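PDB 3EUR: uncharacterized protein from Bacteroides fragilis, which is of unknown function but carries a thioredoxin-like domain, whose relatives commonly take part in thiol-disulfide chemistry. Local coordinates for residues F29-N40 against K67-D76; E48-S56 against N87-N95. All coordinates share one frame; numbering follows the deposited sequence.

Contact 1 pairs strand 33-38 with strand 68-74 inside the sheet of a thioredoxin-like fold; contact 2 sets helix 44-55 against the segment that runs into strand 94-97. Their centres lie about 11 Å apart, contact 1 about 3 Å and contact 2 about 10 Å from the centre of the chain. The segments alternate along the sequence (29-40, 48-56, 67-76, 87-95), so neither contact is complete before the other has begun. Strand 94-97 borders strand 68-74, with Val70 O 2.9 Å from Thr94 N, a probable hydrogen bond. Helix 44-55 follows strand 33-38 and lays Leu53 on its Leu35, so the four segments build one continuous core of the domain.

Contact 1 of 2, residues F29-N40 against K67-D76; sequences FPAEYTLLFINN and KLKVLSIYPD
At one end of the strand pair Lys67 and Glu32 run side by side and form a salt bridge, NZ to OE1 at 2.7 Å, met on the syn side of the carboxylate. Glu32 is extended beyond CG, whereas Lys67 folds back at chi3 and chi4 (both 66°), bringing its ammonium to that oxygen; a water links NZ to Tyr33 OH. At the other end Asn40 ND2 donates to the anti lone pair of Asp76 OD2 (2.7 Å), while the edge of the Tyr74 ring meets the Asn40 amide, CE1 to CG 3.5 Å, with the two planes nearly perpendicular. Seven backbone hydrogen bonds connect these ends, from Tyr33 N to Lys67 O (2.9 Å) through Asn39 N to Ile73 O (3.0 Å). The strands are parallel, their axes 22° apart, and helices 44-55 and 57-64 intervene: a beta-alpha-beta crossover of the thioredoxin-like fold.

On one face of the sheet, Leu71 CB sits over the Phe29 ring in a CH-pi contact, 4.3 Å from the centroid, and Leu36 CD1 reaches Ile73 CG2 at 3.7 Å. On the reverse face, Leu35 CB packs on Leu68 CD2. Helix 44-55 covers Leu35 and Phe37 there, and the pair lies mid-sheet between strands 116-120 and 94-97.

Contact 2 of 2, residues E48-S56 against N87-N95; sequences EMIEGLKAS and NDFAKEWTN
Ile50 reaches across to Phe89 with its delta methyl, which rests over one face of the ring, offset toward the rim: CD1 is 4.1 Å from the centroid and 22° off the normal, a CH-pi contact. With CG1 anti to the carbonyl carbon (chi1 -69°), the other branch, CG2, is left to touch Asp88 O and, at 4.0 Å, Trp93 CH2. The benzo end of the indole meets the helix: Leu53 CB approaches CZ2 at 3.7 Å, and Ile50 O lies at the ring edge. Lys54, fully extended beyond CG, passes Trp93 at about a right angle, and its NZ donates to Asp88 O (2.9 Å), tilted 32° from the carbonyl plane.

In this thioredoxin-like fold the helix is 44-55, the one following strand 33-38, and it packs on the sheet through Leu53 and Ile50, both touching Phe37. The opposing segment, 87-95, is mostly loop and turn and leads into strand 94-97.

Two waters extend the polar contacts, one between Lys54 NZ and Asn87 O, the other between Leu53 O and Trp93 NE1. Behind the indole, a type I turn from Ala90 to Trp93, closed by Trp93 N donating to Ala90 O (3.1 Å), brings Ala90 CB 3.4 Å above the ring plane, over its centre, which probably helps to hold the indole. Beyond these, Trp93 packs on Val70 of strand 68-74 and Phe89 on Pro41.

Contact 1 of 2, residues F29-N40 against K67-D76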
loop_
_atom_site.group_PDB
_atom_site.type_symbol
_atom_site.label_atom_id
_atom_site.label_comp_id
_atom_site.label_asym_id
_atom_site.label_seq_id
_atom_site.Cartn_x
_atom_site.Cartn_y
_atom_site.Cartn_z
ATOM N N PHE A 29 -9.256 0.802 -8.072
ATOM C CA PHE A 29 -9.352 1.306 -6.694
ATOM C C PHE A 29 -9.557 2.793 -6.698
ATOM O O PHE A 29 -8.657 3.524 -7.105
ATOM C CB PHE A 29 -8.055 0.939 -5.983
ATOM C CG PHE A 29 -8.023 1.262 -4.514
ATOM C CD1 PHE A 29 -8.703 0.445 -3.624
ATOM C CD2 PHE A 29 -7.289 2.315 -4.001
ATOM C CE1 PHE A 29 -8.651 0.697 -2.253
ATOM C CE2 PHE A 29 -7.228 2.560 -2.654
ATOM C CZ PHE A 29 -7.901 1.739 -1.769
ATOM N N PRO A 30 -10.715 3.301 -6.238
ATOM C CA PRO A 30 -10.961 4.742 -6.380
ATOM C C PRO A 30 -10.427 5.572 -5.233
ATOM O O PRO A 30 -10.790 5.314 -4.092
ATOM C CB PRO A 30 -12.506 4.807 -6.441
ATOM C CG PRO A 30 -12.937 3.681 -5.533
ATOM C CD PRO A 30 -11.916 2.570 -5.777
ATOM N N ALA A 31 -9.630 6.567 -5.543
ATOM C CA ALA A 31 -9.128 7.479 -4.510
ATOM C C ALA A 31 -8.470 8.666 -5.175
ATOM O O ALA A 31 -7.723 8.482 -6.149
ATOM C CB ALA A 31 -8.152 6.806 -3.564
ATOM N N GLU A 32 -8.649 9.871 -4.632
ATOM C CA GLU A 32 -7.875 11.014 -5.126
ATOM C C GLU A 32 -6.368 10.741 -4.954
ATOM O O GLU A 32 -5.579 11.090 -5.828
ATOM C CB GLU A 32 -8.295 12.291 -4.431
ATOM C CG GLU A 32 -7.594 13.524 -4.991
ATOM C CD GLU A 32 -7.938 14.809 -4.272
ATOM O OE1 GLU A 32 -8.156 14.748 -3.071
ATOM O OE2 GLU A 32 -7.991 15.868 -4.951
ATOM N N TYR A 33 -6.012 10.141 -3.831
ATOM C CA TYR A 33 -4.647 9.676 -3.569
ATOM C C TYR A 33 -4.728 8.254 -3.085
ATOM O O TYR A 33 -5.462 7.970 -2.113
ATOM C CB TYR A 33 -3.962 10.510 -2.456
ATOM C CG TYR A 33 -3.806 11.947 -2.787
ATOM C CD1 TYR A 33 -2.660 12.417 -3.404
ATOM C CD2 TYR A 33 -4.785 12.863 -2.472
ATOM C CE1 TYR A 33 -2.503 13.761 -3.679
ATOM C CE2 TYR A 33 -4.640 14.193 -2.750
ATOM C CZ TYR A 33 -3.501 14.667 -3.350
ATOM O OH TYR A 33 -3.344 15.995 -3.626
ATOM N N THR A 34 -3.927 7.352 -3.665
ATOM C CA THR A 34 -3.762 6.030 -3.127
ATOM C C THR A 34 -2.386 5.939 -2.464
ATOM O O THR A 34 -1.376 6.270 -3.101
ATOM C CB THR A 34 -3.886 4.927 -4.210
ATOM O OG1 THR A 34 -5.189 4.923 -4.752
ATOM C CG2 THR A 34 -3.556 3.572 -3.676
ATOM N N LEU A 35 -2.347 5.512 -1.213
ATOM C CA LEU A 35 -1.104 5.202 -0.548
ATOM C C LEU A 35 -0.938 3.687 -0.565
ATOM O O LEU A 35 -1.637 2.981 0.148
ATOM C CB LEU A 35 -1.089 5.753 0.879
ATOM C CG LEU A 35 0.248 5.628 1.624
ATOM C CD1 LEU A 35 1.392 6.298 0.861
ATOM C CD2 LEU A 35 0.079 6.275 3.026
ATOM N N LEU A 36 -0.105 3.222 -1.494
ATOM C CA LEU A 36 0.154 1.825 -1.659
ATOM C C LEU A 36 1.250 1.402 -0.675
ATOM O O LEU A 36 2.333 1.963 -0.683
ATOM C CB LEU A 36 0.604 1.554 -3.112
ATOM C CG LEU A 36 1.000 0.119 -3.455
ATOM C CD1 LEU A 36 -0.200 -0.808 -3.321
ATOM C CD2 LEU A 36 1.543 0.042 -4.854
ATOM N N PHE A 37 0.901 0.460 0.182
ATOM C CA PHE A 37 1.719 0.025 1.288
ATOM C C PHE A 37 2.060 -1.448 1.111
ATOM O O PHE A 37 1.249 -2.303 1.419
ATOM C CB PHE A 37 0.967 0.349 2.580
ATOM C CG PHE A 37 1.553 -0.212 3.860
ATOM C CD1 PHE A 37 2.907 -0.504 4.036
ATOM C CD2 PHE A 37 0.720 -0.372 4.962
ATOM C CE1 PHE A 37 3.365 -1.000 5.236
ATOM C CE2 PHE A 37 1.189 -0.868 6.155
ATOM C CZ PHE A 37 2.517 -1.165 6.299
ATOM N N ILE A 38 3.251 -1.737 0.591
ATOM C CA ILE A 38 3.696 -3.123 0.350
ATOM C C ILE A 38 4.323 -3.617 1.617
ATOM O O ILE A 38 5.249 -3.002 2.120
ATOM C CB ILE A 38 4.657 -3.216 -0.831
ATOM C CG1 ILE A 38 4.137 -2.465 -2.055
ATOM C CG2 ILE A 38 4.959 -4.670 -1.115
ATOM C CD1 ILE A 38 5.103 -2.399 -3.248
ATOM N N ASN A 39 3.820 -4.708 2.179
ATOM C CA ASN A 39 4.179 -5.085 3.565
ATOM C C ASN A 39 4.342 -6.586 3.634
ATOM O O ASN A 39 3.776 -7.330 2.824
ATOM C CB ASN A 39 3.079 -4.618 4.499
ATOM C CG ASN A 39 1.784 -5.290 4.238
ATOM O OD1 ASN A 39 0.917 -4.797 3.479
ATOM N ND2 ASN A 39 1.637 -6.434 4.771
ATOM N N ASN A 40 5.114 -7.032 4.601
ATOM C CA ASN A 40 5.100 -8.445 4.970
ATOM C C ASN A 40 5.073 -8.293 6.425
ATOM O O ASN A 40 6.072 -7.878 7.018
ATOM C CB ASN A 40 6.346 -9.238 4.490
ATOM C CG ASN A 40 6.258 -10.675 4.889
ATOM O OD1 ASN A 40 5.765 -10.980 5.977
ATOM N ND2 ASN A 40 6.699 -11.579 4.012
ATOM N N LYS A 67 -9.945 11.853 0.942
ATOM C CA LYS A 67 -9.075 12.193 -0.206
ATOM C C LYS A 67 -8.086 11.024 -0.404
ATOM O O LYS A 67 -7.686 10.731 -1.547
ATOM C CB LYS A 67 -8.313 13.441 0.077
ATOM C CG LYS A 67 -9.167 14.662 0.132
ATOM C CD LYS A 67 -8.414 15.874 0.628
ATOM C CE LYS A 67 -7.331 16.396 -0.230
ATOM N NZ LYS A 67 -7.815 16.943 -1.519
ATOM N N LEU A 68 -7.569 10.421 0.661
ATOM C CA LEU A 68 -6.532 9.398 0.604
ATOM C C LEU A 68 -7.049 8.108 1.146
ATOM O O LEU A 68 -7.697 8.077 2.185
ATOM C CB LEU A 68 -5.299 9.858 1.415
ATOM C CG LEU A 68 -4.053 8.946 1.376
ATOM C CD1 LEU A 68 -2.786 9.841 1.398
ATOM C CD2 LEU A 68 -4.057 7.921 2.408
ATOM N N LYS A 69 -6.739 7.016 0.451
ATOM C CA LYS A 69 -7.031 5.684 0.896
ATOM C C LYS A 69 -5.734 4.868 0.883
ATOM O O LYS A 69 -4.950 4.960 -0.045
ATOM C CB LYS A 69 -8.114 4.992 0.066
ATOM C CG LYS A 69 -9.479 5.693 0.223
ATOM C CD LYS A 69 -10.578 5.050 -0.503
ATOM C CE LYS A 69 -10.986 3.701 0.146
ATOM N NZ LYS A 69 -11.567 3.773 1.520
ATOM N N VAL A 70 -5.566 4.075 1.903
ATOM C CA VAL A 70 -4.444 3.163 2.055
ATOM C C VAL A 70 -4.842 1.808 1.444
ATOM O O VAL A 70 -5.886 1.227 1.810
ATOM C CB VAL A 70 -4.041 2.981 3.516
ATOM C CG1 VAL A 70 -2.909 1.953 3.652
ATOM C CG2 VAL A 70 -3.619 4.317 4.161
ATOM N N LEU A 71 -4.006 1.312 0.526
ATOM C CA LEU A 71 -4.119 -0.024 -0.048
ATOM C C LEU A 71 -2.880 -0.774 0.381
ATOM O O LEU A 71 -1.778 -0.499 -0.084
ATOM C CB LEU A 71 -4.226 0.074 -1.572
ATOM C CG LEU A 71 -4.372 -1.275 -2.283
ATOM C CD1 LEU A 71 -5.571 -2.041 -1.820
ATOM C CD2 LEU A 71 -4.413 -1.017 -3.781
ATOM N N SER A 72 -3.049 -1.681 1.337
ATOM C CA SER A 72 -1.975 -2.537 1.783
ATOM C C SER A 72 -1.943 -3.807 0.956
ATOM O O SER A 72 -2.992 -4.441 0.716
ATOM C CB SER A 72 -2.137 -2.899 3.236
ATOM O OG SER A 72 -1.505 -4.131 3.592
ATOM N N ILE A 73 -0.768 -4.212 0.515
ATOM C CA ILE A 73 -0.616 -5.400 -0.316
ATOM C C ILE A 73 0.504 -6.272 0.200
ATOM O O ILE A 73 1.652 -5.811 0.348
ATOM C CB ILE A 73 -0.407 -5.049 -1.808
ATOM C CG1 ILE A 73 -0.342 -6.302 -2.687
ATOM C CG2 ILE A 73 0.799 -4.212 -2.113
ATOM C CD1 ILE A 73 -1.644 -7.158 -2.688
ATOM N N TYR A 74 0.173 -7.529 0.434
ATOM C CA TYR A 74 1.120 -8.550 0.822
ATOM C C TYR A 74 1.502 -9.370 -0.378
ATOM O O TYR A 74 0.640 -10.012 -0.991
ATOM C CB TYR A 74 0.462 -9.436 1.870
ATOM C CG TYR A 74 1.301 -10.623 2.291
ATOM C CD1 TYR A 74 2.468 -10.465 2.961
ATOM C CD2 TYR A 74 0.868 -11.900 2.115
ATOM C CE1 TYR A 74 3.225 -11.552 3.346
ATOM C CE2 TYR A 74 1.647 -13.003 2.486
ATOM C CZ TYR A 74 2.801 -12.814 3.123
ATOM O OH TYR A 74 3.567 -13.895 3.512
ATOM N N PRO A 75 2.808 -9.384 -0.760
ATOM C CA PRO A 75 3.195 -10.021 -2.031
ATOM C C PRO A 75 3.809 -11.407 -1.884
ATOM O O PRO A 75 4.249 -11.984 -2.869
ATOM C CB PRO A 75 4.255 -9.078 -2.548
ATOM C CG PRO A 75 4.960 -8.646 -1.299
ATOM C CD PRO A 75 3.879 -8.465 -0.288
ATOM N N ASP A 76 3.919 -11.885 -0.675
ATOM C CA ASP A 76 4.627 -13.157 -0.381
ATOM C C ASP A 76 3.666 -14.326 -0.104
ATOM O O ASP A 76 2.475 -14.229 -0.356
ATOM C CB ASP A 76 5.597 -12.954 0.768
ATOM C CG ASP A 76 6.724 -11.983 0.432
ATOM O OD1 ASP A 76 7.147 -11.959 -0.734
ATOM O OD2 ASP A 76 7.118 -11.218 1.348
HETATM O O HOH W 1 -5.199 17.760 -2.531
#

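Contact 2 of 2, residues E48-S56 against N87-N95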
loop_
_atom_site.group_PDB
_atom_site.type_symbol
_atom_site.label_atom_id
_atom_site.label_comp_id
_atom_site.label_asym_id
_atom_site.label_seq_id
_atom_site.Cartn_x
_atom_site.Cartn_y
_atom_site.Cartn_z
ATOM N N GLU A 48 6.156 -0.980 12.896
ATOM C CA GLU A 48 6.310 0.427 13.193
ATOM C C GLU A 48 5.716 1.296 12.094
ATOM O O GLU A 48 5.214 2.388 12.391
ATOM C CB GLU A 48 7.770 0.765 13.445
ATOM C CG GLU A 48 8.334 0.114 14.725
ATOM C CD GLU A 48 7.502 0.365 16.001
ATOM O OE1 GLU A 48 7.319 1.566 16.381
ATOM O OE2 GLU A 48 7.045 -0.647 16.622
HETATM N N MSE A 49 5.767 0.845 10.846
HETATM C CA MSE A 49 5.130 1.629 9.775
HETATM C C MSE A 49 3.610 1.637 9.935
HETATM O O MSE A 49 2.988 2.676 9.759
HETATM C CB MSE A 49 5.513 1.107 8.389
HETATM C CG MSE A 49 5.003 2.017 7.232
HETATM SE SE MSE A 49 5.753 1.605 5.500
HETATM C CE MSE A 49 7.473 2.404 5.747
ATOM N N ILE A 50 3.008 0.510 10.325
ATOM C CA ILE A 50 1.583 0.489 10.621
ATOM C C ILE A 50 1.268 1.501 11.717
ATOM O O ILE A 50 0.359 2.304 11.587
ATOM C CB ILE A 50 1.086 -0.910 11.049
ATOM C CG1 ILE A 50 1.127 -1.894 9.864
ATOM C CG2 ILE A 50 -0.325 -0.810 11.542
ATOM C CD1 ILE A 50 0.803 -3.358 10.241
ATOM N N GLU A 51 2.045 1.464 12.793
ATOM C CA GLU A 51 1.800 2.356 13.885
ATOM C C GLU A 51 1.970 3.808 13.468
ATOM O O GLU A 51 1.190 4.699 13.847
ATOM C CB GLU A 51 2.781 2.021 15.017
ATOM C CG GLU A 51 2.277 0.902 15.898
ATOM C CD GLU A 51 1.175 1.435 16.793
ATOM O OE1 GLU A 51 1.491 2.275 17.643
ATOM O OE2 GLU A 51 -0.011 1.087 16.595
ATOM N N GLY A 52 2.984 4.065 12.655
ATOM C CA GLY A 52 3.235 5.390 12.149
ATOM C C GLY A 52 2.127 5.935 11.293
ATOM O O GLY A 52 1.764 7.127 11.387
ATOM N N LEU A 53 1.600 5.079 10.414
ATOM C CA LEU A 53 0.484 5.491 9.559
ATOM C C LEU A 53 -0.757 5.796 10.383
ATOM O O LEU A 53 -1.446 6.792 10.134
ATOM C CB LEU A 53 0.173 4.363 8.559
ATOM C CG LEU A 53 1.137 4.195 7.390
ATOM C CD1 LEU A 53 0.953 2.801 6.776
ATOM C CD2 LEU A 53 0.953 5.311 6.355
ATOM N N LYS A 54 -1.007 4.979 11.406
ATOM C CA LYS A 54 -2.165 5.224 12.296
ATOM C C LYS A 54 -2.009 6.548 13.063
ATOM O O LYS A 54 -2.992 7.246 13.322
ATOM C CB LYS A 54 -2.321 4.083 13.290
ATOM C CG LYS A 54 -2.764 2.824 12.703
ATOM C CD LYS A 54 -2.783 1.695 13.795
ATOM C CE LYS A 54 -3.377 0.422 13.319
ATOM N NZ LYS A 54 -3.380 -0.587 14.376
ATOM N N ALA A 55 -0.780 6.898 13.440
ATOM C CA ALA A 55 -0.527 8.048 14.332
ATOM C C ALA A 55 -0.425 9.356 13.572
ATOM O O ALA A 55 -0.648 10.426 14.134
ATOM C CB ALA A 55 0.778 7.873 15.119
ATOM N N SER A 56 -0.107 9.320 12.287
ATOM C CA SER A 56 0.283 10.519 11.542
ATOM C C SER A 56 -0.849 11.551 11.465
ATOM O O SER A 56 -1.890 11.285 10.861
ATOM C CB SER A 56 0.625 10.142 10.110
ATOM O OG SER A 56 0.786 11.276 9.313
ATOM N N ASN A 87 -5.566 -8.103 11.429
ATOM C CA ASN A 87 -6.169 -7.104 12.270
ATOM C C ASN A 87 -5.215 -6.071 12.831
ATOM O O ASN A 87 -5.683 -5.117 13.447
ATOM C CB ASN A 87 -7.011 -7.735 13.390
ATOM C CG ASN A 87 -8.180 -8.486 12.829
ATOM O OD1 ASN A 87 -8.163 -9.695 12.830
ATOM N ND2 ASN A 87 -9.186 -7.770 12.329
ATOM N N ASP A 88 -3.929 -6.182 12.519
ATOM C CA ASP A 88 -2.956 -5.160 12.873
ATOM C C ASP A 88 -3.193 -3.883 12.071
ATOM O O ASP A 88 -2.842 -2.782 12.513
ATOM C CB ASP A 88 -1.523 -5.624 12.572
ATOM C CG ASP A 88 -1.080 -6.783 13.418
ATOM O OD1 ASP A 88 -1.839 -7.173 14.330
ATOM O OD2 ASP A 88 0.031 -7.282 13.152
ATOM N N PHE A 89 -3.733 -4.034 10.874
ATOM C CA PHE A 89 -3.999 -2.929 9.982
ATOM C C PHE A 89 -5.237 -2.186 10.443
ATOM O O PHE A 89 -6.121 -2.771 11.049
ATOM C CB PHE A 89 -4.230 -3.460 8.552
ATOM C CG PHE A 89 -3.014 -4.119 7.942
ATOM C CD1 PHE A 89 -1.988 -3.365 7.411
ATOM C CD2 PHE A 89 -2.848 -5.466 8.013
ATOM C CE1 PHE A 89 -0.835 -3.966 6.872
ATOM C CE2 PHE A 89 -1.691 -6.066 7.509
ATOM C CZ PHE A 89 -0.689 -5.288 6.942
ATOM N N ALA A 90 -5.311 -0.896 10.199
ATOM C CA ALA A 90 -6.549 -0.198 10.441
ATOM C C ALA A 90 -7.676 -0.777 9.609
ATOM O O ALA A 90 -7.496 -1.061 8.426
ATOM C CB ALA A 90 -6.381 1.305 10.163
ATOM N N LYS A 91 -8.871 -0.905 10.206
ATOM C CA LYS A 91 -10.010 -1.478 9.481
ATOM C C LYS A 91 -10.411 -0.672 8.248
ATOM O O LYS A 91 -10.891 -1.213 7.253
ATOM C CB LYS A 91 -11.244 -1.650 10.419
ATOM C CG LYS A 91 -11.881 -0.335 10.843
ATOM C CD LYS A 91 -13.093 -0.515 11.798
ATOM C CE LYS A 91 -12.999 0.431 12.998
ATOM N NZ LYS A 91 -13.818 -0.044 14.122
ATOM N N GLU A 92 -10.182 0.635 8.324
ATOM C CA GLU A 92 -10.512 1.541 7.232
ATOM C C GLU A 92 -9.661 1.288 5.990
ATOM O O GLU A 92 -10.100 1.558 4.872
ATOM C CB GLU A 92 -10.361 2.995 7.683
ATOM C CG GLU A 92 -11.338 3.413 8.770
ATOM C CD GLU A 92 -11.046 2.750 10.101
ATOM O OE1 GLU A 92 -9.891 2.325 10.315
ATOM O OE2 GLU A 92 -11.972 2.654 10.934
ATOM N N TRP A 93 -8.449 0.775 6.179
ATOM C CA TRP A 93 -7.569 0.541 5.052
ATOM C C TRP A 93 -8.101 -0.652 4.245
ATOM O O TRP A 93 -8.895 -1.456 4.774
ATOM C CB TRP A 93 -6.148 0.242 5.529
ATOM C CG TRP A 93 -5.537 1.307 6.395
ATOM C CD1 TRP A 93 -5.976 2.591 6.602
ATOM C CD2 TRP A 93 -4.348 1.156 7.160
ATOM N NE1 TRP A 93 -5.128 3.221 7.464
ATOM C CE2 TRP A 93 -4.122 2.383 7.823
ATOM C CE3 TRP A 93 -3.458 0.098 7.374
ATOM C CZ2 TRP A 93 -3.067 2.563 8.721
ATOM C CZ3 TRP A 93 -2.413 0.300 8.232
ATOM C CH2 TRP A 93 -2.238 1.525 8.896
ATOM N N THR A 94 -7.658 -0.750 2.997
ATOM C CA THR A 94 -7.987 -1.888 2.146
ATOM C C THR A 94 -6.779 -2.812 2.185
ATOM O O THR A 94 -5.709 -2.434 1.730
ATOM C CB THR A 94 -8.328 -1.416 0.760
ATOM O OG1 THR A 94 -9.436 -0.489 0.819
ATOM C CG2 THR A 94 -8.691 -2.633 -0.135
ATOM N N ASN A 95 -6.939 -3.991 2.781
ATOM C CA ASN A 95 -5.839 -4.848 3.128
ATOM C C ASN A 95 -5.938 -6.151 2.331
ATOM O O ASN A 95 -6.818 -6.935 2.589
ATOM C CB ASN A 95 -5.893 -5.060 4.656
ATOM C CG ASN A 95 -5.875 -3.704 5.455
ATOM O OD1 ASN A 95 -4.940 -2.904 5.253
ATOM N ND2 ASN A 95 -6.880 -3.464 6.399
HETATM O O HOH W 2 -4.324 5.746 9.392
HETATM O O HOH W 3 -5.416 -2.627 14.530
#